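Local structure of chlorella virus DNA ligase-adenylate (Chlorella virus, 1FVI) at residues A9-I14 and L184-F189; N13-Q18 and N142-L147; C21-K26 and E160-R165. The protein is an ATP-dependent DNA ligase, trapped as its covalent adenylate, and probably seals nicks in DNA during replication and repair. The protein carries 1 engineered substitution. All coordinates share one frame; numbering follows the deposited sequence.

Overall arrangement
The three contacts, all in the nucleotide-binding part of the ligase, illustrate how one sheet can carry an active site on one face and a hydrophobic layer on the other. Contact 3 is the buried centre, an antiparallel strand pair whose polar groups and K26 are turned onto AMP. Contact 1, only partly buried, adds the parallel edge of the same sheet: strand 184-186 bonds to strand 162-165 on one side and to 9-10 on the other, and K185 also reaches AMP, while Q188 and waters tie down a more open turn. Contact 2 shares N13 and I14 with contact 1 and is largely buried, without hydrogen bonds across it; its aliphatic side chains join that turn to helix 144-156, packed against I164 and V162.

Contact 1: residues A9-I14 and L184-F189; sequences ATLENI and LKMKQF. With AMP (adenosine monophosphate), chain C; SO4 (sulfate ion), chain B.
Q188 reaches past the end of the parallel strand pair and sets its side chain at about a right angle to that of L11, with L11 CD1 3.4 Å from Q188 NE2. A bend at chi2 (-74°) folds the amide back toward the turn, where Q188 NE2 donates to E12 O over 3.1 Å. E12 O lies in the plane of the amide, yet the donor stands above the carbonyl plane rather than on a lone pair. One water joins NE2 to L11 O and K187 N, another joins Q188 OE1 to E12 O and I14 N, so both ends of the amide are gripped and its rotation is fixed. In the strands, K185 N donates to A9 O and L11 N to K185 O, each at 2.9 Å. The T10 and K185 side chains cross at a slant, T10 OG1 lying 3.6 Å from K185 CE, and the extended lysine carries NZ to AMP O1P (2.7 Å) and to a sulfate, probably from the crystallisation liquor. On the other face A9 CB meets L184 CD2. Strand 9-10 is the sheet's edge; inward, M186 packs on V162 and I164 of strand 162-165 and on L147 and E151 of helix 144-156.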
loop_
_atom_site.group_PDB
_atom_site.type_symbol
_atom_site.label_atom_id
_atom_site.label_comp_id
_atom_site.label_asym_id
_atom_site.label_seq_id
_atom_site.Cartn_x
_atom_site.Cartn_y
_atom_site.Cartn_z
ATOM N N ALA A 9 12.307 -4.191 10.105
ATOM C CA ALA A 9 13.338 -5.158 9.816
ATOM C C ALA A 9 12.780 -5.907 8.577
ATOM O O ALA A 9 11.581 -5.844 8.276
ATOM C CB ALA A 9 13.509 -6.107 10.995
ATOM N N THR A 10 13.647 -6.572 7.830
ATOM C CA THR A 10 13.192 -7.304 6.657
ATOM C C THR A 10 12.890 -8.771 6.972
ATOM O O THR A 10 13.657 -9.449 7.680
ATOM C CB THR A 10 14.227 -7.210 5.528
ATOM O OG1 THR A 10 14.379 -5.837 5.165
ATOM C CG2 THR A 10 13.789 -8.029 4.293
ATOM N N LEU A 11 11.735 -9.230 6.490
ATOM C CA LEU A 11 11.312 -10.617 6.667
ATOM C C LEU A 11 11.810 -11.348 5.427
ATOM O O LEU A 11 11.380 -11.043 4.319
ATOM C CB LEU A 11 9.783 -10.701 6.759
ATOM C CG LEU A 11 9.024 -12.026 6.954
ATOM C CD1 LEU A 11 8.954 -12.818 5.658
ATOM C CD2 LEU A 11 9.629 -12.846 8.087
ATOM N N GLU A 12 12.758 -12.262 5.609
ATOM C CA GLU A 12 13.309 -13.014 4.489
ATOM C C GLU A 12 12.648 -14.382 4.417
ATOM O O GLU A 12 12.265 -14.844 3.340
ATOM C CB GLU A 12 14.834 -13.152 4.616
ATOM C CG GLU A 12 15.615 -11.833 4.465
ATOM C CD GLU A 12 16.164 -11.264 5.783
ATOM O OE1 GLU A 12 17.269 -10.673 5.747
ATOM O OE2 GLU A 12 15.499 -11.391 6.844
ATOM N N ASN A 13 12.509 -15.034 5.564
ATOM C CA ASN A 13 11.872 -16.347 5.616
ATOM C C ASN A 13 10.459 -16.179 6.185
ATOM O O ASN A 13 10.278 -15.812 7.358
ATOM C CB ASN A 13 12.715 -17.308 6.476
ATOM C CG ASN A 13 12.028 -18.655 6.736
ATOM O OD1 ASN A 13 11.045 -19.015 6.080
ATOM N ND2 ASN A 13 12.550 -19.401 7.704
ATOM N N ILE A 14 9.462 -16.422 5.337
ATOM C CA ILE A 14 8.068 -16.306 5.747
ATOM C C ILE A 14 7.740 -17.205 6.940
ATOM O O ILE A 14 6.824 -16.911 7.712
ATOM C CB ILE A 14 7.086 -16.595 4.573
ATOM C CG1 ILE A 14 5.708 -16.039 4.914
ATOM C CG2 ILE A 14 6.973 -18.104 4.299
ATOM C CD1 ILE A 14 4.705 -16.196 3.802
ATOM N N LEU A 184 7.780 -5.333 10.472
ATOM C CA LEU A 184 8.520 -6.103 9.477
ATOM C C LEU A 184 8.008 -5.859 8.059
ATOM O O LEU A 184 6.807 -5.706 7.832
ATOM C CB LEU A 184 8.417 -7.612 9.774
ATOM C CG LEU A 184 8.691 -8.178 11.180
ATOM C CD1 LEU A 184 8.398 -9.673 11.166
ATOM C CD2 LEU A 184 10.120 -7.911 11.631
ATOM N N LYS A 185 8.928 -5.807 7.102
ATOM C CA LYS A 185 8.537 -5.630 5.713
ATOM C C LYS A 185 8.719 -6.939 4.946
ATOM O O LYS A 185 9.714 -7.661 5.110
ATOM C CB LYS A 185 9.232 -4.430 5.041
ATOM C CG LYS A 185 10.709 -4.279 5.218
ATOM C CD LYS A 185 11.134 -2.907 4.715
ATOM C CE LYS A 185 12.629 -2.803 4.541
ATOM N NZ LYS A 185 13.017 -1.532 3.868
ATOM N N MET A 186 7.704 -7.257 4.154
ATOM C CA MET A 186 7.678 -8.490 3.402
ATOM C C MET A 186 7.368 -8.335 1.924
ATOM O O MET A 186 6.385 -7.730 1.537
ATOM C CB MET A 186 6.657 -9.437 4.032
ATOM C CG MET A 186 6.390 -10.678 3.212
ATOM S SD MET A 186 5.145 -11.727 3.913
ATOM C CE MET A 186 3.793 -11.200 3.034
ATOM N N LYS A 187 8.254 -8.877 1.108
ATOM C CA LYS A 187 8.099 -8.875 -0.336
ATOM C C LYS A 187 8.509 -10.295 -0.734
ATOM O O LYS A 187 9.652 -10.565 -1.074
ATOM C CB LYS A 187 8.977 -7.787 -0.974
ATOM C CG LYS A 187 8.492 -6.359 -0.661
ATOM C CD LYS A 187 9.530 -5.299 -0.992
ATOM C CE LYS A 187 9.765 -5.169 -2.480
ATOM N NZ LYS A 187 10.818 -4.153 -2.785
ATOM N N GLN A 188 7.566 -11.214 -0.566
ATOM C CA GLN A 188 7.803 -12.614 -0.851
ATOM C C GLN A 188 7.522 -13.026 -2.290
ATOM O O GLN A 188 7.987 -14.077 -2.716
ATOM C CB GLN A 188 7.010 -13.486 0.124
ATOM C CG GLN A 188 7.464 -13.379 1.583
ATOM C CD GLN A 188 8.785 -14.090 1.868
ATOM O OE1 GLN A 188 8.921 -15.288 1.634
ATOM N NE2 GLN A 188 9.745 -13.361 2.404
ATOM N N PHE A 189 6.782 -12.207 -3.039
ATOM C CA PHE A 189 6.475 -12.534 -4.435
ATOM C C PHE A 189 7.662 -12.232 -5.334
ATOM O O PHE A 189 8.429 -11.302 -5.071
ATOM C CB PHE A 189 5.213 -11.827 -4.946
ATOM C CG PHE A 189 3.932 -12.492 -4.535
ATOM C CD1 PHE A 189 3.812 -13.094 -3.292
ATOM C CD2 PHE A 189 2.817 -12.450 -5.364
ATOM C CE1 PHE A 189 2.600 -13.636 -2.873
ATOM C CE2 PHE A 189 1.582 -12.999 -4.951
ATOM C CZ PHE A 189 1.478 -13.586 -3.709
HETATM P P AMP C . 10.316 -0.717 1.362
HETATM O O1P AMP C . 11.568 -1.449 1.546
HETATM O O3P AMP C . 10.836 0.462 0.441
HETATM O "O5'" AMP C . 9.948 0.011 2.628
HETATM C "C5'" AMP C . 8.784 0.973 2.636
HETATM C "C4'" AMP C . 8.949 2.091 3.641
HETATM O "O4'" AMP C . 7.646 2.649 3.833
HETATM C "C3'" AMP C . 9.438 1.619 5.030
HETATM O "O3'" AMP C . 10.353 2.511 5.666
HETATM C "C2'" AMP C . 8.206 1.575 5.867
HETATM O "O2'" AMP C . 8.521 1.875 7.221
HETATM C "C1'" AMP C . 7.238 2.553 5.177
HETATM N N9 AMP C . 5.880 2.046 5.207
HETATM C C8 AMP C . 5.062 1.956 4.103
HETATM N N7 AMP C . 3.904 1.459 4.431
HETATM C C5 AMP C . 3.929 1.204 5.795
HETATM C C6 AMP C . 2.993 0.678 6.698
HETATM N N6 AMP C . 1.753 0.286 6.320
HETATM N N1 AMP C . 3.390 0.578 7.979
HETATM C C2 AMP C . 4.595 0.960 8.337
HETATM N N3 AMP C . 5.581 1.472 7.595
HETATM C C4 AMP C . 5.209 1.587 6.287
HETATM S S SO4 B . 13.702 1.861 4.786
HETATM O O1 SO4 B . 14.722 2.570 5.550
HETATM O O2 SO4 B . 13.187 0.680 5.560
HETATM O O3 SO4 B . 14.230 1.361 3.415
HETATM O O4 SO4 B . 12.558 2.815 4.450
HETATM O O HOH W 1 10.211 -10.635 1.902
HETATM O O HOH W 2 10.498 -17.392 2.629
#

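Contact 2: residues N13-Q18 and N142-L147; sequences NIEDVQ and NNITEL
An Asx turn leading into a short 3-10 segment presents I14 and V17 to I144 and L147, which lie in the first turn of helix 144-156; the contact is the hydrophobic seam between this connection, from strand 9-10 to strand 21-25, and the helix start. In the turn, N13 OD1 accepts from E15 N at 2.8 Å, the donor standing above the plane of the side-chain carbonyl. N143 occupies the N-cap position of the helix, and just ahead of it N142 N donates to E146 OE1 at 2.9 Å, meeting the carboxylate from above its plane.

Across the seam no hydrogen bond forms, and the fit is one of branched aliphatic groups. Chi1 of I14 (-162°) swings CG1 away from the backbone N, so that the long branch runs out toward the helix and slides past L147 in the opposite direction, I14 CG1 coming to 3.6 Å from L147 CD1. The I14 and I144 side chains cross at a slant, I14 CD1 resting 3.7 Å from I144 CG2. Next to them E15 CG touches I144 CD1 at 4.0 Å. Behind the seam V17 also packs on I164, and L147 on V162, of strand 162-165. V17 and L147 reach toward each other tip to tip, V17 CG2 standing 3.8 Å from L147 CD1.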
loop_
_atom_site.group_PDB
_atom_site.type_symbol
_atom_site.label_atom_id
_atom_site.label_comp_id
_atom_site.label_asym_id
_atom_site.label_seq_id
_atom_site.Cartn_x
_atom_site.Cartn_y
_atom_site.Cartn_z
ATOM N N ASN A 13 12.509 -15.034 5.564
ATOM C CA ASN A 13 11.872 -16.347 5.616
ATOM C C ASN A 13 10.459 -16.179 6.185
ATOM O O ASN A 13 10.278 -15.812 7.358
ATOM C CB ASN A 13 12.715 -17.308 6.476
ATOM C CG ASN A 13 12.028 -18.655 6.736
ATOM O OD1 ASN A 13 11.045 -19.015 6.080
ATOM N ND2 ASN A 13 12.550 -19.401 7.704
ATOM N N ILE A 14 9.462 -16.422 5.337
ATOM C CA ILE A 14 8.068 -16.306 5.747
ATOM C C ILE A 14 7.740 -17.205 6.940
ATOM O O ILE A 14 6.824 -16.911 7.712
ATOM C CB ILE A 14 7.086 -16.595 4.573
ATOM C CG1 ILE A 14 5.708 -16.039 4.914
ATOM C CG2 ILE A 14 6.973 -18.104 4.299
ATOM C CD1 ILE A 14 4.705 -16.196 3.802
ATOM N N GLU A 15 8.505 -18.278 7.123
ATOM C CA GLU A 15 8.250 -19.163 8.244
ATOM C C GLU A 15 8.691 -18.533 9.576
ATOM O O GLU A 15 8.385 -19.065 10.646
ATOM C CB GLU A 15 8.883 -20.528 8.014
ATOM C CG GLU A 15 8.400 -21.194 6.731
ATOM C CD GLU A 15 8.517 -22.718 6.748
ATOM O OE1 GLU A 15 8.996 -23.293 7.757
ATOM O OE2 GLU A 15 8.108 -23.347 5.743
ATOM N N ASP A 16 9.339 -17.366 9.498
ATOM C CA ASP A 16 9.792 -16.642 10.690
ATOM C C ASP A 16 8.676 -15.847 11.366
ATOM O O ASP A 16 8.801 -15.480 12.536
ATOM C CB ASP A 16 10.921 -15.656 10.348
ATOM C CG ASP A 16 12.303 -16.313 10.290
ATOM O OD1 ASP A 16 12.540 -17.326 10.985
ATOM O OD2 ASP A 16 13.172 -15.786 9.565
ATOM N N VAL A 17 7.587 -15.597 10.636
ATOM C CA VAL A 17 6.467 -14.796 11.143
ATOM C C VAL A 17 5.738 -15.419 12.314
ATOM O O VAL A 17 5.347 -16.572 12.252
ATOM C CB VAL A 17 5.443 -14.485 10.026
ATOM C CG1 VAL A 17 4.253 -13.722 10.575
ATOM C CG2 VAL A 17 6.090 -13.649 8.940
ATOM N N GLN A 18 5.620 -14.666 13.406
ATOM C CA GLN A 18 4.893 -15.124 14.589
ATOM C C GLN A 18 3.456 -14.886 14.155
ATOM O O GLN A 18 3.002 -13.739 14.041
ATOM C CB GLN A 18 5.313 -14.289 15.787
ATOM C CG GLN A 18 6.802 -14.449 16.104
ATOM C CD GLN A 18 7.193 -15.905 16.387
ATOM O OE1 GLN A 18 8.213 -16.391 15.900
ATOM N NE2 GLN A 18 6.373 -16.604 17.173
ATOM N N ASN A 142 -3.606 -15.256 10.194
ATOM C CA ASN A 142 -3.397 -16.384 11.089
ATOM C C ASN A 142 -2.408 -17.433 10.653
ATOM O O ASN A 142 -1.932 -18.212 11.482
ATOM C CB ASN A 142 -4.729 -17.063 11.370
ATOM C CG ASN A 142 -5.681 -16.180 12.137
ATOM O OD1 ASN A 142 -5.294 -15.493 13.089
ATOM N ND2 ASN A 142 -6.935 -16.193 11.733
ATOM N N ASN A 143 -2.130 -17.489 9.352
ATOM C CA ASN A 143 -1.208 -18.489 8.807
ATOM C C ASN A 143 -0.502 -18.014 7.524
ATOM O O ASN A 143 -0.820 -16.944 6.976
ATOM C CB ASN A 143 -1.935 -19.841 8.574
ATOM C CG ASN A 143 -3.180 -19.710 7.692
ATOM O OD1 ASN A 143 -4.311 -19.927 8.145
ATOM N ND2 ASN A 143 -2.977 -19.345 6.442
ATOM N N ILE A 144 0.468 -18.809 7.066
ATOM C CA ILE A 144 1.247 -18.492 5.863
ATOM C C ILE A 144 0.401 -18.321 4.583
ATOM O O ILE A 144 0.649 -17.421 3.788
ATOM C CB ILE A 144 2.374 -19.547 5.659
ATOM C CG1 ILE A 144 3.423 -19.374 6.762
ATOM C CG2 ILE A 144 2.967 -19.455 4.234
ATOM C CD1 ILE A 144 4.495 -20.395 6.767
ATOM N N THR A 145 -0.599 -19.175 4.408
ATOM C CA THR A 145 -1.484 -19.099 3.253
ATOM C C THR A 145 -2.186 -17.752 3.259
ATOM O O THR A 145 -2.280 -17.088 2.225
ATOM C CB THR A 145 -2.540 -20.197 3.322
ATOM O OG1 THR A 145 -1.899 -21.432 3.658
ATOM C CG2 THR A 145 -3.271 -20.336 1.989
ATOM N N GLU A 146 -2.658 -17.347 4.435
ATOM C CA GLU A 146 -3.319 -16.060 4.583
ATOM C C GLU A 146 -2.380 -14.886 4.302
ATOM O O GLU A 146 -2.795 -13.886 3.699
ATOM C CB GLU A 146 -3.956 -15.937 5.962
ATOM C CG GLU A 146 -5.310 -16.654 6.063
ATOM C CD GLU A 146 -6.031 -16.401 7.380
ATOM O OE1 GLU A 146 -5.603 -15.528 8.153
ATOM O OE2 GLU A 146 -7.031 -17.089 7.652
ATOM N N LEU A 147 -1.116 -15.019 4.711
ATOM C CA LEU A 147 -0.102 -13.983 4.479
ATOM C C LEU A 147 0.149 -13.784 2.975
ATOM O O LEU A 147 0.135 -12.660 2.473
ATOM C CB LEU A 147 1.221 -14.350 5.174
ATOM C CG LEU A 147 1.873 -13.311 6.102
ATOM C CD1 LEU A 147 3.359 -13.594 6.247
ATOM C CD2 LEU A 147 1.666 -11.916 5.581
#

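Contact 3: residues C21-K26 and E160-R165; sequences CLATPK and EGVMIR. With AMP (adenosine monophosphate), chain C.
K26 and M163 are brought together at AMP by contrasting torsions. K26 runs extended until a bend at chi4 (-64°), which delivers NZ to the AMP phosphorus in a covalent bond of 1.5 Å, whereas M163 is folded at chi2 (-59°) and chi3 (-68°) against a face of the adenine. The two chains cross obliquely, K26 CG lying 3.7 Å from M163 SD, and M163 CG supports the base at 3.4 Å from AMP C6. The exocyclic amine AMP N6 donates to T24 OG1 (2.9 Å) and to P25 O (3.1 Å), a pair of acceptors consistent with recognition of the adenine amino group.

The strands are antiparallel. L22 with R165 and T24 with M163 are hydrogen-bonded pairs, A23 with I164 a non-hydrogen-bonded one. Beyond them K26 N donates to G161 O (2.8 Å) and E160 N to K26 O, which holds the backbone of the nucleotidyl lysine in place; E160-R165 corresponds to motif IV of the covalent nucleotidyltransferases. A water bridges L22 O, T24 OG1 and M163 O. On the face away from AMP, C21 SG packs on I164 CG2 at 3.7 Å.

R165 is salt-bridged to D98. Strand 21-25 lies between strands 139-141 and 162-165, and the latter continues the sheet to 184-186. A23 and P25 rest on Y150, and V162 on E151, of helix 144-156.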
loop_
_atom_site.group_PDB
_atom_site.type_symbol
_atom_site.label_atom_id
_atom_site.label_comp_id
_atom_site.label_asym_id
_atom_site.label_seq_id
_atom_site.Cartn_x
_atom_site.Cartn_y
_atom_site.Cartn_z
ATOM N N CYS A 21 -0.693 -12.236 13.644
ATOM C CA CYS A 21 -0.054 -10.954 13.319
ATOM C C CYS A 21 -1.014 -9.991 12.602
ATOM O O CYS A 21 -2.028 -10.413 12.055
ATOM C CB CYS A 21 1.235 -11.162 12.485
ATOM S SG CYS A 21 1.010 -11.613 10.722
ATOM N N LEU A 22 -0.699 -8.699 12.683
ATOM C CA LEU A 22 -1.482 -7.630 12.074
ATOM C C LEU A 22 -0.797 -7.005 10.855
ATOM O O LEU A 22 0.222 -6.329 10.974
ATOM C CB LEU A 22 -1.794 -6.564 13.130
ATOM C CG LEU A 22 -2.642 -7.094 14.297
ATOM C CD1 LEU A 22 -2.760 -6.043 15.405
ATOM C CD2 LEU A 22 -4.024 -7.485 13.785
ATOM N N ALA A 23 -1.409 -7.160 9.686
ATOM C CA ALA A 23 -0.797 -6.652 8.463
ATOM C C ALA A 23 -1.444 -5.449 7.796
ATOM O O ALA A 23 -2.638 -5.209 7.932
ATOM C CB ALA A 23 -0.651 -7.800 7.447
ATOM N N THR A 24 -0.621 -4.676 7.093
ATOM C CA THR A 24 -1.079 -3.512 6.349
ATOM C C THR A 24 -0.279 -3.505 5.048
ATOM O O THR A 24 0.676 -4.275 4.900
ATOM C CB THR A 24 -0.881 -2.162 7.122
ATOM O OG1 THR A 24 0.471 -2.049 7.580
ATOM C CG2 THR A 24 -1.872 -2.038 8.303
ATOM N N PRO A 25 -0.709 -2.702 4.057
ATOM C CA PRO A 25 0.004 -2.643 2.780
ATOM C C PRO A 25 1.255 -1.787 2.805
ATOM O O PRO A 25 1.289 -0.730 3.441
ATOM C CB PRO A 25 -1.040 -2.062 1.837
ATOM C CG PRO A 25 -1.796 -1.143 2.721
ATOM C CD PRO A 25 -1.983 -1.966 3.975
ATOM N N LYS A 26 2.300 -2.276 2.146
ATOM C CA LYS A 26 3.548 -1.534 2.057
ATOM C C LYS A 26 3.316 -0.394 1.043
ATOM O O LYS A 26 3.144 -0.624 -0.157
ATOM C CB LYS A 26 4.686 -2.458 1.606
ATOM C CG LYS A 26 6.111 -1.901 1.733
ATOM C CD LYS A 26 7.108 -2.988 1.352
ATOM C CE LYS A 26 8.566 -2.644 1.682
ATOM N NZ LYS A 26 9.123 -1.468 0.936
ATOM N N GLU A 160 3.389 -2.090 -2.698
ATOM C CA GLU A 160 4.707 -2.738 -2.809
ATOM C C GLU A 160 4.830 -4.146 -2.240
ATOM O O GLU A 160 5.655 -4.933 -2.690
ATOM C CB GLU A 160 5.785 -1.879 -2.113
ATOM C CG GLU A 160 6.035 -0.497 -2.695
ATOM C CD GLU A 160 6.542 -0.551 -4.121
ATOM O OE1 GLU A 160 5.730 -0.363 -5.059
ATOM O OE2 GLU A 160 7.756 -0.779 -4.307
ATOM N N GLY A 161 4.082 -4.425 -1.190
ATOM C CA GLY A 161 4.169 -5.712 -0.541
ATOM C C GLY A 161 3.441 -5.509 0.758
ATOM O O GLY A 161 2.529 -4.678 0.812
ATOM N N VAL A 162 3.862 -6.192 1.820
ATOM C CA VAL A 162 3.177 -6.056 3.110
ATOM C C VAL A 162 4.023 -5.705 4.328
ATOM O O VAL A 162 5.232 -5.973 4.389
ATOM C CB VAL A 162 2.196 -7.275 3.405
ATOM C CG1 VAL A 162 2.173 -8.280 2.238
ATOM C CG2 VAL A 162 2.496 -7.955 4.724
ATOM N N MET A 163 3.382 -5.009 5.258
ATOM C CA MET A 163 4.012 -4.608 6.514
ATOM C C MET A 163 3.362 -5.418 7.633
ATOM O O MET A 163 2.141 -5.418 7.773
ATOM C CB MET A 163 3.847 -3.103 6.759
ATOM C CG MET A 163 4.446 -2.238 5.651
ATOM S SD MET A 163 6.205 -2.480 5.363
ATOM C CE MET A 163 6.921 -1.811 6.892
ATOM N N ILE A 164 4.196 -6.108 8.410
ATOM C CA ILE A 164 3.775 -6.975 9.520
ATOM C C ILE A 164 4.083 -6.417 10.931
ATOM O O ILE A 164 5.196 -5.953 11.211
ATOM C CB ILE A 164 4.463 -8.360 9.399
ATOM C CG1 ILE A 164 4.191 -8.958 8.016
ATOM C CG2 ILE A 164 3.944 -9.301 10.475
ATOM C CD1 ILE A 164 5.142 -10.058 7.617
ATOM N N ARG A 165 3.102 -6.523 11.825
ATOM C CA ARG A 165 3.264 -6.052 13.195
ATOM C C ARG A 165 2.669 -6.987 14.237
ATOM O O ARG A 165 1.585 -7.559 14.042
ATOM C CB ARG A 165 2.598 -4.683 13.385
ATOM C CG ARG A 165 3.118 -3.555 12.516
ATOM C CD ARG A 165 3.140 -2.260 13.303
ATOM N NE ARG A 165 2.935 -1.080 12.468
ATOM C CZ ARG A 165 3.012 0.177 12.913
ATOM N NH1 ARG A 165 3.310 0.435 14.184
ATOM N NH2 ARG A 165 2.704 1.185 12.110
HETATM P P AMP C . 10.316 -0.717 1.362
HETATM O O1P AMP C . 11.568 -1.449 1.546
HETATM O O3P AMP C . 10.836 0.462 0.441
HETATM O "O5'" AMP C . 9.948 0.011 2.628
HETATM C "C5'" AMP C . 8.784 0.973 2.636
HETATM C "C4'" AMP C . 8.949 2.091 3.641
HETATM O "O4'" AMP C . 7.646 2.649 3.833
HETATM C "C3'" AMP C . 9.438 1.619 5.030
HETATM O "O3'" AMP C . 10.353 2.511 5.666
HETATM C "C2'" AMP C . 8.206 1.575 5.867
HETATM O "O2'" AMP C . 8.521 1.875 7.221
HETATM C "C1'" AMP C . 7.238 2.553 5.177
HETATM N N9 AMP C . 5.880 2.046 5.207
HETATM C C8 AMP C . 5.062 1.956 4.103
HETATM N N7 AMP C . 3.904 1.459 4.431
HETATM C C5 AMP C . 3.929 1.204 5.795
HETATM C C6 AMP C . 2.993 0.678 6.698
HETATM N N6 AMP C . 1.753 0.286 6.320
HETATM N N1 AMP C . 3.390 0.578 7.979
HETATM C C2 AMP C . 4.595 0.960 8.337
HETATM N N3 AMP C . 5.581 1.472 7.595
HETATM C C4 AMP C . 5.209 1.587 6.287
HETATM O O HOH W 3 0.531 -3.658 10.050
HETATM O O HOH W 4 9.198 -1.546 -2.471
#